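Local atomic coordinates of signal peptidase I (Enterococcus faecalis, PDB entry 4ME8), a protein that probably cleaves hydrophobic N-terminal signal or leader sequences from secreted proteins, acting as a serine-type endopeptidase of the S26 family. Residues 58-63 and 85-90; 109-114 and 122-127. All blocks are in the same frame, centred on the assembly; numbering follows the deposited sequence.

Interaction 1: 58-63 and 85-90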
ATOM      1  N   TYR A  58      -5.157   3.428   8.009  1.00 55.53           N
ATOM      2  CA  TYR A  58      -4.532   4.722   8.206  1.00 57.69           C
ATOM      3  C   TYR A  58      -5.482   5.578   9.021  1.00 62.66           C
ATOM      4  O   TYR A  58      -6.658   5.695   8.684  1.00 64.27           O
ATOM      5  CB  TYR A  58      -4.229   5.396   6.871  1.00 57.42           C
ATOM      6  CG  TYR A  58      -2.821   5.173   6.401  1.00 54.69           C
ATOM      7  CD1 TYR A  58      -2.470   4.004   5.751  1.00 51.95           C
ATOM      8  CD2 TYR A  58      -1.832   6.129   6.618  1.00 56.89           C
ATOM      9  CE1 TYR A  58      -1.180   3.791   5.323  1.00 50.30           C
ATOM     10  CE2 TYR A  58      -0.537   5.924   6.191  1.00 54.55           C
ATOM     11  CZ  TYR A  58      -0.220   4.752   5.552  1.00 51.63           C
ATOM     12  OH  TYR A  58       1.062   4.528   5.114  1.00 52.27           O
ATOM     13  N   ARG A  59      -4.973   6.140  10.110  1.00 65.97           N
ATOM     14  CA  ARG A  59      -5.709   7.093  10.926  1.00 73.41           C
ATOM     15  C   ARG A  59      -4.723   8.182  11.352  1.00 76.78           C
ATOM     16  O   ARG A  59      -3.659   7.878  11.903  1.00 74.18           O
ATOM     17  CB  ARG A  59      -6.339   6.406  12.148  1.00 76.51           C
ATOM     18  CG  ARG A  59      -7.164   7.337  13.028  1.00 86.15           C
ATOM     19  CD  ARG A  59      -8.026   6.601  14.052  1.00 91.39           C
ATOM     20  NE  ARG A  59      -7.291   6.212  15.263  1.00 92.28           N
ATOM     21  CZ  ARG A  59      -6.800   4.996  15.525  1.00 91.60           C
ATOM     22  NH1 ARG A  59      -6.938   3.982  14.669  1.00 87.25           N
ATOM     23  NH2 ARG A  59      -6.153   4.786  16.669  1.00 94.33           N
ATOM     24  N   ASP A  60      -5.074   9.440  11.072  1.00 81.37           N
ATOM     25  CA  ASP A  60      -4.234  10.603  11.392  1.00 85.09           C
ATOM     26  C   ASP A  60      -2.834  10.502  10.783  1.00 79.77           C
ATOM     27  O   ASP A  60      -1.841  10.924  11.383  1.00 80.04           O
ATOM     28  CB  ASP A  60      -4.172  10.823  12.908  1.00 91.64           C
ATOM     29  CG  ASP A  60      -5.495  11.304  13.479  1.00100.18           C
ATOM     30  OD1 ASP A  60      -6.059  12.278  12.936  1.00108.04           O
ATOM     31  OD2 ASP A  60      -5.968  10.718  14.477  1.00103.51           O
ATOM     32  N   ASP A  61      -2.785   9.941   9.576  1.00 74.51           N
ATOM     33  CA  ASP A  61      -1.570   9.840   8.772  1.00 71.08           C
ATOM     34  C   ASP A  61      -0.570   8.782   9.269  1.00 66.82           C
ATOM     35  O   ASP A  61       0.593   8.783   8.847  1.00 65.22           O
ATOM     36  CB  ASP A  61      -0.885  11.208   8.656  1.00 76.76           C
ATOM     37  CG  ASP A  61      -0.378  11.488   7.260  1.00 77.65           C
ATOM     38  OD1 ASP A  61      -0.932  10.912   6.305  1.00 74.91           O
ATOM     39  OD2 ASP A  61       0.556  12.301   7.110  1.00 84.04           O
ATOM     40  N   THR A  62      -1.033   7.873  10.130  1.00 63.84           N
ATOM     41  CA  THR A  62      -0.192   6.817  10.679  1.00 58.93           C
ATOM     42  C   THR A  62      -0.689   5.463  10.182  1.00 54.03           C
ATOM     43  O   THR A  62      -1.893   5.208  10.165  1.00 53.43           O
ATOM     44  CB  THR A  62      -0.206   6.838  12.221  1.00 61.59           C
ATOM     45  OG1 THR A  62       0.168   8.142  12.694  1.00 66.30           O
ATOM     46  CG2 THR A  62       0.751   5.798  12.788  1.00 58.79           C
ATOM     47  N   LEU A  63       0.254   4.613   9.770  1.00 50.06           N
ATOM     48  CA  LEU A  63      -0.040   3.255   9.307  1.00 46.09           C
ATOM     49  C   LEU A  63      -0.241   2.272  10.468  1.00 45.66           C
ATOM     50  O   LEU A  63       0.623   2.133  11.329  1.00 45.43           O
ATOM     51  CB  LEU A  63       1.108   2.739   8.437  1.00 43.48           C
ATOM     52  CG  LEU A  63       1.077   1.268   8.017  1.00 40.56           C
ATOM     53  CD1 LEU A  63      -0.205   0.923   7.260  1.00 39.88           C
ATOM     54  CD2 LEU A  63       2.311   0.941   7.185  1.00 38.73           C
ATOM     55  N   ASN A  85      -3.097  21.274   8.506  1.00147.87           N
ATOM     56  CA  ASN A  85      -4.366  20.591   8.259  1.00143.47           C
ATOM     57  C   ASN A  85      -4.213  19.230   7.550  1.00133.16           C
ATOM     58  O   ASN A  85      -4.498  18.181   8.136  1.00125.31           O
ATOM     59  CB  ASN A  85      -5.306  21.500   7.456  1.00146.13           C
ATOM     60  N   GLU A  86      -3.737  19.258   6.306  1.00128.90           N
ATOM     61  CA  GLU A  86      -3.836  18.107   5.400  1.00119.84           C
ATOM     62  C   GLU A  86      -3.022  16.861   5.809  1.00112.23           C
ATOM     63  O   GLU A  86      -1.810  16.938   6.031  1.00112.37           O
ATOM     64  CB  GLU A  86      -3.448  18.538   3.976  1.00119.86           C
ATOM     65  N   ASN A  87      -3.709  15.719   5.917  1.00103.98           N
ATOM     66  CA  ASN A  87      -3.051  14.411   6.016  1.00 94.02           C
ATOM     67  C   ASN A  87      -2.604  13.942   4.628  1.00 87.02           C
ATOM     68  O   ASN A  87      -3.382  13.975   3.671  1.00 86.01           O
ATOM     69  CB  ASN A  87      -3.981  13.352   6.622  1.00 90.35           C
ATOM     70  CG  ASN A  87      -4.053  13.415   8.141  1.00 93.08           C
ATOM     71  OD1 ASN A  87      -3.209  14.023   8.808  1.00 95.05           O
ATOM     72  ND2 ASN A  87      -5.064  12.759   8.699  1.00 91.59           N
ATOM     73  N   TYR A  88      -1.352  13.504   4.536  1.00 81.29           N
ATOM     74  CA  TYR A  88      -0.757  13.045   3.282  1.00 75.43           C
ATOM     75  C   TYR A  88      -1.501  11.829   2.714  1.00 71.08           C
ATOM     76  O   TYR A  88      -1.722  11.725   1.502  1.00 70.22           O
ATOM     77  CB  TYR A  88       0.713  12.696   3.532  1.00 72.54           C
ATOM     78  CG  TYR A  88       1.549  12.533   2.291  1.00 69.65           C
ATOM     79  CD1 TYR A  88       1.716  13.587   1.404  1.00 73.05           C
ATOM     80  CD2 TYR A  88       2.195  11.336   2.018  1.00 64.99           C
ATOM     81  CE1 TYR A  88       2.494  13.451   0.269  1.00 71.65           C
ATOM     82  CE2 TYR A  88       2.980  11.190   0.890  1.00 63.61           C
ATOM     83  CZ  TYR A  88       3.124  12.250   0.016  1.00 67.08           C
ATOM     84  OH  TYR A  88       3.896  12.115  -1.113  1.00 66.36           O
ATOM     85  N   THR A  89      -1.867  10.911   3.604  1.00 68.69           N
ATOM     86  CA  THR A  89      -2.673   9.742   3.264  1.00 64.43           C
ATOM     87  C   THR A  89      -3.994   9.863   4.017  1.00 66.89           C
ATOM     88  O   THR A  89      -3.997  10.080   5.229  1.00 68.47           O
ATOM     89  CB  THR A  89      -1.977   8.425   3.687  1.00 59.34           C
ATOM     90  OG1 THR A  89      -0.649   8.372   3.145  1.00 57.04           O
ATOM     91  CG2 THR A  89      -2.764   7.214   3.209  1.00 55.80           C
ATOM     92  N   GLN A  90      -5.108   9.717   3.303  1.00 67.77           N
ATOM     93  CA  GLN A  90      -6.434   9.869   3.908  1.00 71.67           C
ATOM     94  C   GLN A  90      -6.716   8.715   4.870  1.00 69.05           C
ATOM     95  O   GLN A  90      -6.166   7.612   4.717  1.00 63.63           O
ATOM     96  CB  GLN A  90      -7.545   9.996   2.834  1.00 74.47           C
ATOM     97  CG  GLN A  90      -8.092   8.694   2.225  1.00 72.32           C
ATOM     98  CD  GLN A  90      -7.283   8.191   1.035  1.00 71.81           C
ATOM     99  OE1 GLN A  90      -6.050   8.134   1.085  1.00 71.36           O
ATOM    100  NE2 GLN A  90      -7.975   7.816  -0.044  1.00 71.62           N
TER
HETATM  101  O   HOH W   1       0.952   9.237   4.959  1.00 42.30           O
HETATM  102  O   HOH W   2      -4.924   8.972   7.486  1.00 52.22           O

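Interaction 2: 109-114 and 122-127. With EDO (1,2-ethanediol), chain C.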
HETATM    1  N   MSE A 109      -2.626 -12.444  -1.936  1.00 54.98           N
HETATM    2  CA  MSE A 109      -2.746 -11.070  -2.414  1.00 53.15           C
HETATM    3  C   MSE A 109      -2.026 -10.089  -1.539  1.00 48.58           C
HETATM    4  O   MSE A 109      -1.752 -10.372  -0.377  1.00 47.41           O
HETATM    5  CB  MSE A 109      -4.224 -10.722  -2.481  1.00 56.54           C
HETATM    6  CG  MSE A 109      -4.853 -11.587  -3.571  1.00 63.23           C
HETATM    7 SE   MSE A 109      -6.395 -10.670  -4.318  0.75 70.18          SE
HETATM    8  CE  MSE A 109      -5.536  -9.558  -5.680  1.00 65.80           C
ATOM      9  N   TYR A 110      -1.731  -8.923  -2.117  1.00 45.68           N
ATOM     10  CA  TYR A 110      -1.041  -7.824  -1.451  1.00 41.76           C
ATOM     11  C   TYR A 110      -1.857  -6.532  -1.517  1.00 40.89           C
ATOM     12  O   TYR A 110      -2.622  -6.309  -2.459  1.00 41.97           O
ATOM     13  CB  TYR A 110       0.302  -7.545  -2.147  1.00 41.33           C
ATOM     14  CG  TYR A 110       1.387  -8.613  -2.038  1.00 42.05           C
ATOM     15  CD1 TYR A 110       1.604  -9.315  -0.856  1.00 42.08           C
ATOM     16  CD2 TYR A 110       2.245  -8.863  -3.107  1.00 43.72           C
ATOM     17  CE1 TYR A 110       2.623 -10.253  -0.754  1.00 43.79           C
ATOM     18  CE2 TYR A 110       3.266  -9.793  -3.013  1.00 45.16           C
ATOM     19  CZ  TYR A 110       3.449 -10.492  -1.837  1.00 45.30           C
ATOM     20  OH  TYR A 110       4.459 -11.421  -1.732  1.00 47.31           O
ATOM     21  N   PHE A 111      -1.660  -5.683  -0.511  1.00 40.00           N
ATOM     22  CA  PHE A 111      -2.122  -4.305  -0.505  1.00 39.79           C
ATOM     23  C   PHE A 111      -0.887  -3.445  -0.682  1.00 39.15           C
ATOM     24  O   PHE A 111       0.083  -3.582   0.074  1.00 39.01           O
ATOM     25  CB  PHE A 111      -2.799  -3.966   0.827  1.00 40.36           C
ATOM     26  CG  PHE A 111      -3.446  -2.613   0.845  1.00 40.55           C
ATOM     27  CD1 PHE A 111      -4.725  -2.439   0.350  1.00 42.37           C
ATOM     28  CD2 PHE A 111      -2.765  -1.511   1.341  1.00 39.31           C
ATOM     29  CE1 PHE A 111      -5.321  -1.185   0.354  1.00 44.21           C
ATOM     30  CE2 PHE A 111      -3.345  -0.258   1.338  1.00 40.48           C
ATOM     31  CZ  PHE A 111      -4.627  -0.090   0.849  1.00 43.25           C
ATOM     32  N   VAL A 112      -0.897  -2.588  -1.698  1.00 40.19           N
ATOM     33  CA  VAL A 112       0.278  -1.760  -2.014  1.00 39.42           C
ATOM     34  C   VAL A 112      -0.087  -0.273  -2.052  1.00 39.74           C
ATOM     35  O   VAL A 112      -1.233   0.075  -2.280  1.00 40.33           O
ATOM     36  CB  VAL A 112       0.939  -2.182  -3.341  1.00 40.38           C
ATOM     37  CG1 VAL A 112       1.301  -3.670  -3.317  1.00 40.45           C
ATOM     38  CG2 VAL A 112       0.052  -1.852  -4.541  1.00 42.01           C
ATOM     39  N   LEU A 113       0.887   0.589  -1.781  1.00 39.50           N
ATOM     40  CA  LEU A 113       0.696   2.036  -1.843  1.00 39.60           C
ATOM     41  C   LEU A 113       1.926   2.672  -2.482  1.00 40.05           C
ATOM     42  O   LEU A 113       3.031   2.167  -2.319  1.00 39.82           O
ATOM     43  CB  LEU A 113       0.510   2.617  -0.446  1.00 39.71           C
ATOM     44  CG  LEU A 113      -0.690   2.209   0.408  1.00 39.73           C
ATOM     45  CD1 LEU A 113      -0.561   2.844   1.777  1.00 40.57           C
ATOM     46  CD2 LEU A 113      -2.016   2.612  -0.217  1.00 41.56           C
ATOM     47  N   GLY A 114       1.733   3.781  -3.193  1.00 40.84           N
ATOM     48  CA  GLY A 114       2.853   4.531  -3.754  1.00 41.92           C
ATOM     49  C   GLY A 114       3.295   5.656  -2.839  1.00 43.18           C
ATOM     50  O   GLY A 114       2.457   6.293  -2.194  1.00 44.07           O
ATOM     51  N   ASP A 122      -3.040   3.209  -6.560  1.00 46.56           N
ATOM     52  CA  ASP A 122      -2.536   2.059  -5.820  1.00 44.10           C
ATOM     53  C   ASP A 122      -3.719   1.310  -5.228  1.00 44.08           C
ATOM     54  O   ASP A 122      -4.830   1.463  -5.725  1.00 45.57           O
ATOM     55  CB  ASP A 122      -1.489   2.498  -4.787  1.00 42.60           C
ATOM     56  CG  ASP A 122      -1.964   3.642  -3.910  1.00 43.34           C
ATOM     57  OD1 ASP A 122      -3.169   3.692  -3.592  1.00 45.27           O
ATOM     58  OD2 ASP A 122      -1.126   4.493  -3.539  1.00 42.62           O
ATOM     59  N   SER A 123      -3.500   0.488  -4.201  1.00 42.80           N
ATOM     60  CA  SER A 123      -4.564  -0.401  -3.714  1.00 43.29           C
ATOM     61  C   SER A 123      -5.764   0.350  -3.145  1.00 45.81           C
ATOM     62  O   SER A 123      -6.867  -0.200  -3.099  1.00 47.89           O
ATOM     63  CB  SER A 123      -4.032  -1.407  -2.691  1.00 41.43           C
ATOM     64  OG  SER A 123      -3.258  -2.418  -3.320  1.00 41.58           O
ATOM     65  N   ARG A 124      -5.561   1.600  -2.724  1.00 46.34           N
ATOM     66  CA  ARG A 124      -6.689   2.452  -2.343  1.00 50.36           C
ATOM     67  C   ARG A 124      -7.720   2.613  -3.451  1.00 52.92           C
ATOM     68  O   ARG A 124      -8.874   2.897  -3.161  1.00 55.70           O
ATOM     69  CB  ARG A 124      -6.217   3.845  -1.929  1.00 51.48           C
ATOM     70  CG  ARG A 124      -5.560   3.896  -0.566  1.00 51.56           C
ATOM     71  CD  ARG A 124      -4.921   5.250  -0.318  1.00 53.63           C
ATOM     72  NE  ARG A 124      -3.863   5.538  -1.285  1.00 52.60           N
ATOM     73  CZ  ARG A 124      -3.261   6.721  -1.411  1.00 54.92           C
ATOM     74  NH1 ARG A 124      -3.605   7.744  -0.629  1.00 57.38           N
ATOM     75  NH2 ARG A 124      -2.312   6.885  -2.328  1.00 54.44           N
ATOM     76  N   TYR A 125      -7.293   2.467  -4.709  1.00 53.49           N
ATOM     77  CA  TYR A 125      -8.146   2.783  -5.861  1.00 57.20           C
ATOM     78  C   TYR A 125      -8.296   1.651  -6.888  1.00 58.11           C
ATOM     79  O   TYR A 125      -9.358   1.543  -7.505  1.00 61.78           O
ATOM     80  CB  TYR A 125      -7.638   4.061  -6.540  1.00 58.25           C
ATOM     81  CG  TYR A 125      -7.447   5.205  -5.564  1.00 58.48           C
ATOM     82  CD1 TYR A 125      -8.530   5.745  -4.877  1.00 61.85           C
ATOM     83  CD2 TYR A 125      -6.184   5.733  -5.310  1.00 56.80           C
ATOM     84  CE1 TYR A 125      -8.365   6.785  -3.976  1.00 63.18           C
ATOM     85  CE2 TYR A 125      -6.006   6.773  -4.412  1.00 58.00           C
ATOM     86  CZ  TYR A 125      -7.099   7.294  -3.748  1.00 61.51           C
ATOM     87  OH  TYR A 125      -6.924   8.322  -2.861  1.00 64.83           O
ATOM     88  N   PHE A 126      -7.256   0.836  -7.097  1.00 55.33           N
ATOM     89  CA  PHE A 126      -7.391  -0.369  -7.946  1.00 55.83           C
ATOM     90  C   PHE A 126      -7.512  -1.708  -7.187  1.00 55.22           C
ATOM     91  O   PHE A 126      -7.572  -2.774  -7.810  1.00 57.03           O
ATOM     92  CB  PHE A 126      -6.330  -0.432  -9.073  1.00 55.01           C
ATOM     93  CG  PHE A 126      -4.885  -0.545  -8.619  1.00 51.79           C
ATOM     94  CD1 PHE A 126      -4.500  -1.354  -7.556  1.00 49.61           C
ATOM     95  CD2 PHE A 126      -3.893   0.108  -9.335  1.00 51.11           C
ATOM     96  CE1 PHE A 126      -3.176  -1.462  -7.182  1.00 46.91           C
ATOM     97  CE2 PHE A 126      -2.558   0.000  -8.974  1.00 49.22           C
ATOM     98  CZ  PHE A 126      -2.196  -0.790  -7.897  1.00 47.57           C
ATOM     99  N   GLY A 127      -7.563  -1.658  -5.857  1.00 52.87           N
ATOM    100  CA  GLY A 127      -7.818  -2.859  -5.066  1.00 52.50           C
ATOM    101  C   GLY A 127      -6.576  -3.704  -4.884  1.00 49.82           C
ATOM    102  O   GLY A 127      -5.471  -3.246  -5.142  1.00 48.57           O
TER
HETATM  103  C1  EDO C 201     -12.106   5.147  -1.793  1.00 69.14           C
HETATM  104  O1  EDO C 201     -11.300   6.311  -1.523  1.00 56.28           O
HETATM  105  C2  EDO C 201     -11.885   4.647  -3.222  1.00 67.42           C
HETATM  106  O2  EDO C 201     -11.650   3.225  -3.248  1.00 68.35           O

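Interaction 1: 58-63 and 85-90
D61 and T89 give a worked example of a turn residue capturing the backbone of a distant loop. D61 is the third residue of the type I' beta turn from R59 to T62, and its carboxylate leans across to the 85-90 loop. D61 OD1 accepts from T89 N at 2.9 Å, a nearly straight bond (169°) that meets the oxygen close to its C-O axis, while D61 OD2 takes a weak bond from Y88 N at 3.4 Å. Two waters bridge the segments as well: one spans D61 OD1 and T89 OG1, the other D61 N and T89 O. T89 also packs against Y58. Anti to the backbone N, T89 CG2 lies over one face of the Y58 ring, 3.8 Å from its centroid in a CH-pi contact, and L63 CA covers the opposite face. R117 ties the two residues together by bonding both T89 OG1 and Y58 OH, the latter shared with E72. N87 lies alongside the turn, N87 ND2 being 3.5 Å from D60 CA. The contact thus fastens the irregular 85-90 loop to the hairpin of strands 56-59 and 62-65, just before the chain enters strand 92-93, the outermost strand, which pairs with 56-59 through Y58 and F92.

Interaction 2: 109-114 and 122-127
D122 fits against V112, L113 and G114, atom by atom. D122 CB lies 3.5 Å from V112 O, and its CG faces L113 CA. Because CG sits between the backbone N and the carbonyl carbon (chi1 51°), OD1 can turn back to accept from R124 N as an N-cap. The syn side of D122 OD1 takes R124 NE at 3.0 Å, while L113 CD2 rests 3.7 Å from D122 OD1. D122 OD2 uses a syn lone pair for R124 NH2 at 2.9 Å, giving a side-on salt bridge; R124 NH2 also donates to R117 O. G114 N meets D122 OD2 at 3.0 Å, on the anti side and somewhat out of the carboxylate plane, with S120 OG a further partner. S123 continues the grip: S123 OG accepts from V112 N at 2.9 Å and donates to G127 O, S123 N returns a bond to V112 O, and S123 CB sits over the F111 ring face, 3.5 Å from its centroid. The sequence from G114 to R124 matches box E of type I signal peptidases, GDNxxxSxDSR. Here it closes a short, weakly bonded helical turn, about 123-126, onto strand 109-113, with D122 touching K46, the predicted catalytic lysine.

In the fold
Both interactions use an aspartate to take up backbone N-H groups, but in different settings. Interaction 2 is a buried contact near the centre of the chain, where direct bonds and a salt bridge join strand 109-113 of the five-stranded sheet to the weakly bonded helical turn at about 123-126. Interaction 1 is only partly buried, on the smaller four-stranded sheet; waters share the work, and D61 OD1 takes T89 N and a water, whereas D122 pairs with R124. The two touch: Q90 bonds through OE1 to R124 NH1 and through NE2 to Y125 OH, while the Y58 ring packs on L113. R117 bonds to both, through NH1 to Y58 OH and T89 OG1, and through its carbonyl O to R124 NH2.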